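Local coordinates for protein major allergen Alt a 1 (Alternaria alternata, PDB 3V0R) that forms a disulfide-linked homodimer, is secreted, acts as an allergen, and may bind host plant thaumatin-like proteins and inhibit their beta-glucanase activity, at residues Met71-Asp76 against Ser80-Lys85. Residues are numbered along the deposited sequence; the frame is centred on the assembly and turned at random.
Sequences MDFSFD and SGLLLK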
ATOM      1  N   MET A  71      10.612  -8.926  -6.684  1.00 42.01           N
ATOM      2  CA  MET A  71      11.976  -8.949  -6.129  1.00 41.31           C
ATOM      3  C   MET A  71      11.928  -9.323  -4.634  1.00 39.73           C
ATOM      4  O   MET A  71      11.067  -8.835  -3.908  1.00 37.44           O
ATOM      5  CB  MET A  71      12.581  -7.565  -6.169  1.00 42.86           C
ATOM      6  CG  MET A  71      12.863  -7.005  -7.548  1.00 45.57           C
ATOM      7  SD  MET A  71      14.074  -8.006  -8.429  1.00 47.79           S
ATOM      8  CE  MET A  71      15.386  -7.897  -7.208  1.00 41.36           C
ATOM      9  N   ASP A  72      12.905 -10.117  -4.218  1.00 38.05           N
ATOM     10  CA  ASP A  72      13.187 -10.390  -2.794  1.00 37.98           C
ATOM     11  C   ASP A  72      14.497  -9.802  -2.452  1.00 36.45           C
ATOM     12  O   ASP A  72      15.356  -9.660  -3.312  1.00 35.09           O
ATOM     13  CB  ASP A  72      13.214 -11.869  -2.488  1.00 39.15           C
ATOM     14  CG  ASP A  72      11.797 -12.524  -2.593  1.00 44.26           C
ATOM     15  OD1 ASP A  72      10.776 -11.838  -2.488  1.00 44.31           O
ATOM     16  OD2 ASP A  72      11.746 -13.751  -2.758  1.00 50.53           O
ATOM     17  N   PHE A  73      14.663  -9.453  -1.173  1.00 35.38           N
ATOM     18  CA  PHE A  73      15.945  -9.010  -0.657  1.00 34.58           C
ATOM     19  C   PHE A  73      16.267  -9.619   0.701  1.00 34.71           C
ATOM     20  O   PHE A  73      15.390 -10.072   1.418  1.00 34.86           O
ATOM     21  CB  PHE A  73      16.023  -7.494  -0.598  1.00 34.48           C
ATOM     22  CG  PHE A  73      15.340  -6.886   0.615  1.00 35.10           C
ATOM     23  CD1 PHE A  73      14.007  -6.714   0.646  1.00 35.95           C
ATOM     24  CD2 PHE A  73      16.092  -6.456   1.720  1.00 35.43           C
ATOM     25  CE1 PHE A  73      13.355  -6.094   1.717  1.00 36.79           C
ATOM     26  CE2 PHE A  73      15.459  -5.848   2.817  1.00 36.39           C
ATOM     27  CZ  PHE A  73      14.082  -5.670   2.817  1.00 36.44           C
ATOM     28  N   SER A  74      17.564  -9.608   1.031  1.00 34.52           N
ATOM     29  CA  SER A  74      18.058  -9.985   2.312  1.00 34.58           C
ATOM     30  C   SER A  74      19.144  -8.996   2.730  1.00 35.11           C
ATOM     31  O   SER A  74      19.730  -8.355   1.871  1.00 33.64           O
ATOM     32  CB  SER A  74      18.645 -11.407   2.186  1.00 34.65           C
ATOM     33  OG  SER A  74      19.016 -11.939   3.441  1.00 35.61           O
ATOM     34  N   PHE A  75      19.395  -8.841   4.018  1.00 35.72           N
ATOM     35  CA  PHE A  75      20.368  -7.867   4.510  1.00 36.09           C
ATOM     36  C   PHE A  75      21.239  -8.536   5.523  1.00 37.12           C
ATOM     37  O   PHE A  75      20.747  -9.327   6.361  1.00 37.71           O
ATOM     38  CB  PHE A  75      19.633  -6.643   5.105  1.00 37.05           C
ATOM     39  CG  PHE A  75      20.428  -5.371   5.125  1.00 37.12           C
ATOM     40  CD1 PHE A  75      20.773  -4.736   3.937  1.00 37.33           C
ATOM     41  CD2 PHE A  75      20.794  -4.797   6.295  1.00 38.52           C
ATOM     42  CE1 PHE A  75      21.549  -3.573   3.955  1.00 38.13           C
ATOM     43  CE2 PHE A  75      21.563  -3.626   6.334  1.00 39.16           C
ATOM     44  CZ  PHE A  75      21.950  -3.027   5.153  1.00 38.15           C
ATOM     45  N   ASP A  76      22.551  -8.231   5.511  1.00 37.20           N
ATOM     46  CA  ASP A  76      23.464  -8.598   6.585  1.00 38.49           C
ATOM     47  C   ASP A  76      23.816  -7.313   7.282  1.00 38.08           C
ATOM     48  O   ASP A  76      24.611  -6.553   6.797  1.00 36.66           O
ATOM     49  CB  ASP A  76      24.732  -9.245   5.990  1.00 38.69           C
ATOM     50  CG  ASP A  76      24.524 -10.724   5.611  1.00 40.38           C
ATOM     51  OD1 ASP A  76      23.469 -11.329   5.893  1.00 41.65           O
ATOM     52  OD2 ASP A  76      25.458 -11.314   5.046  1.00 38.95           O
ATOM     53  N   SER A  80      26.470  -4.074   6.384  1.00 37.12           N
ATOM     54  CA  SER A  80      25.566  -3.307   5.538  1.00 36.76           C
ATOM     55  C   SER A  80      25.468  -3.912   4.170  1.00 35.90           C
ATOM     56  O   SER A  80      25.476  -3.199   3.164  1.00 35.01           O
ATOM     57  CB  SER A  80      26.033  -1.847   5.441  1.00 38.38           C
ATOM     58  OG  SER A  80      25.905  -1.241   6.719  1.00 38.79           O
ATOM     59  N   GLY A  81      25.322  -5.226   4.098  1.00 34.56           N
ATOM     60  CA  GLY A  81      25.330  -5.893   2.842  1.00 34.02           C
ATOM     61  C   GLY A  81      23.959  -6.281   2.362  1.00 33.48           C
ATOM     62  O   GLY A  81      23.202  -6.882   3.090  1.00 33.36           O
ATOM     63  N   LEU A  82      23.634  -5.874   1.175  1.00 32.47           N
ATOM     64  CA  LEU A  82      22.379  -6.180   0.536  1.00 32.31           C
ATOM     65  C   LEU A  82      22.518  -7.320  -0.464  1.00 32.06           C
ATOM     66  O   LEU A  82      23.472  -7.345  -1.223  1.00 31.22           O
ATOM     67  CB  LEU A  82      21.919  -4.952  -0.264  1.00 32.48           C
ATOM     68  CG  LEU A  82      20.680  -5.107  -1.136  1.00 33.04           C
ATOM     69  CD1 LEU A  82      19.410  -5.276  -0.332  1.00 33.08           C
ATOM     70  CD2 LEU A  82      20.470  -3.927  -2.088  1.00 33.33           C
ATOM     71  N   LEU A  83      21.527  -8.195  -0.501  1.00 32.09           N
ATOM     72  CA  LEU A  83      21.400  -9.238  -1.509  1.00 32.36           C
ATOM     73  C   LEU A  83      19.991  -9.156  -2.103  1.00 32.71           C
ATOM     74  O   LEU A  83      19.023  -9.033  -1.396  1.00 32.04           O
ATOM     75  CB  LEU A  83      21.571 -10.595  -0.824  1.00 33.33           C
ATOM     76  CG  LEU A  83      21.280 -11.843  -1.615  1.00 34.22           C
ATOM     77  CD1 LEU A  83      22.186 -11.966  -2.796  1.00 33.95           C
ATOM     78  CD2 LEU A  83      21.396 -13.144  -0.758  1.00 34.96           C
ATOM     79  N   LEU A  84      19.919  -9.111  -3.424  1.00 32.89           N
ATOM     80  CA  LEU A  84      18.646  -9.134  -4.168  1.00 33.33           C
ATOM     81  C   LEU A  84      18.521 -10.427  -4.933  1.00 34.26           C
ATOM     82  O   LEU A  84      19.520 -10.969  -5.378  1.00 33.16           O
ATOM     83  CB  LEU A  84      18.602  -7.971  -5.154  1.00 34.20           C
ATOM     84  CG  LEU A  84      18.669  -6.556  -4.613  1.00 35.14           C
ATOM     85  CD1 LEU A  84      18.847  -5.525  -5.752  1.00 37.05           C
ATOM     86  CD2 LEU A  84      17.349  -6.271  -3.848  1.00 35.11           C
ATOM     87  N   LYS A  85      17.300 -10.895  -5.155  1.00 34.35           N
ATOM     88  CA  LYS A  85      17.040 -12.034  -5.946  1.00 35.86           C
ATOM     89  C   LYS A  85      15.830 -11.822  -6.818  1.00 36.06           C
ATOM     90  O   LYS A  85      14.804 -11.321  -6.351  1.00 36.14           O
ATOM     91  CB  LYS A  85      16.799 -13.213  -5.040  1.00 38.54           C
ATOM     92  CG  LYS A  85      16.418 -14.465  -5.759  1.00 41.35           C
ATOM     93  CD  LYS A  85      16.199 -15.649  -4.833  1.00 43.75           C
ATOM     94  CE  LYS A  85      14.935 -15.503  -4.012  1.00 46.71           C
ATOM     95  NZ  LYS A  85      14.627 -16.748  -3.222  1.00 51.56           N
TER
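D72 pairs with K85, S74 with L83 and D76 with G81, each through two backbone hydrogen bonds, six in all, which fix the antiparallel register of the two strands. The shortest of them runs from D76 N to G81 O (2.8 Å). Between these pairs lie the non-hydrogen-bonded ones, F73 with L84 and F75 with L82. Strand alternation thus sends these four side chains to one apolar face, and D72 and K85 to the other, partly exposed one. On the apolar face F73 CB rests on L84 CD2 at 3.7 Å, while L82 crosses the F73 side chain at about a right angle and brings CD1 4.1 Å from F73 CB. The F75 ring reaches back over S80 and G81, where the turn enters the second strand: its CZ lies 3.6 Å from S80 CA, and G81 N stands above one ring face, displaced toward the rim. A chi1 of -156°, with CG beside the carbonyl carbon, swings the ring there. M71, bent at chi2 and chi3, curls its thioether back to set CE 3.8 Å from L84 CB. On the other face, D72 and K85 run side by side, but D72 OD2 stays 4.2 Å from K85 NZ, too long for a salt bridge; K85 also makes a cation-pi contact with W62. Further out, F36 meets the F73 ring edge-to-face, and, from the same strand 33-40, L34 packs on F75 and I38 on L84. D76 is matched by both S80 and G81, a G1 beta bulge closing this hairpin of the Alt a 1 beta-barrel.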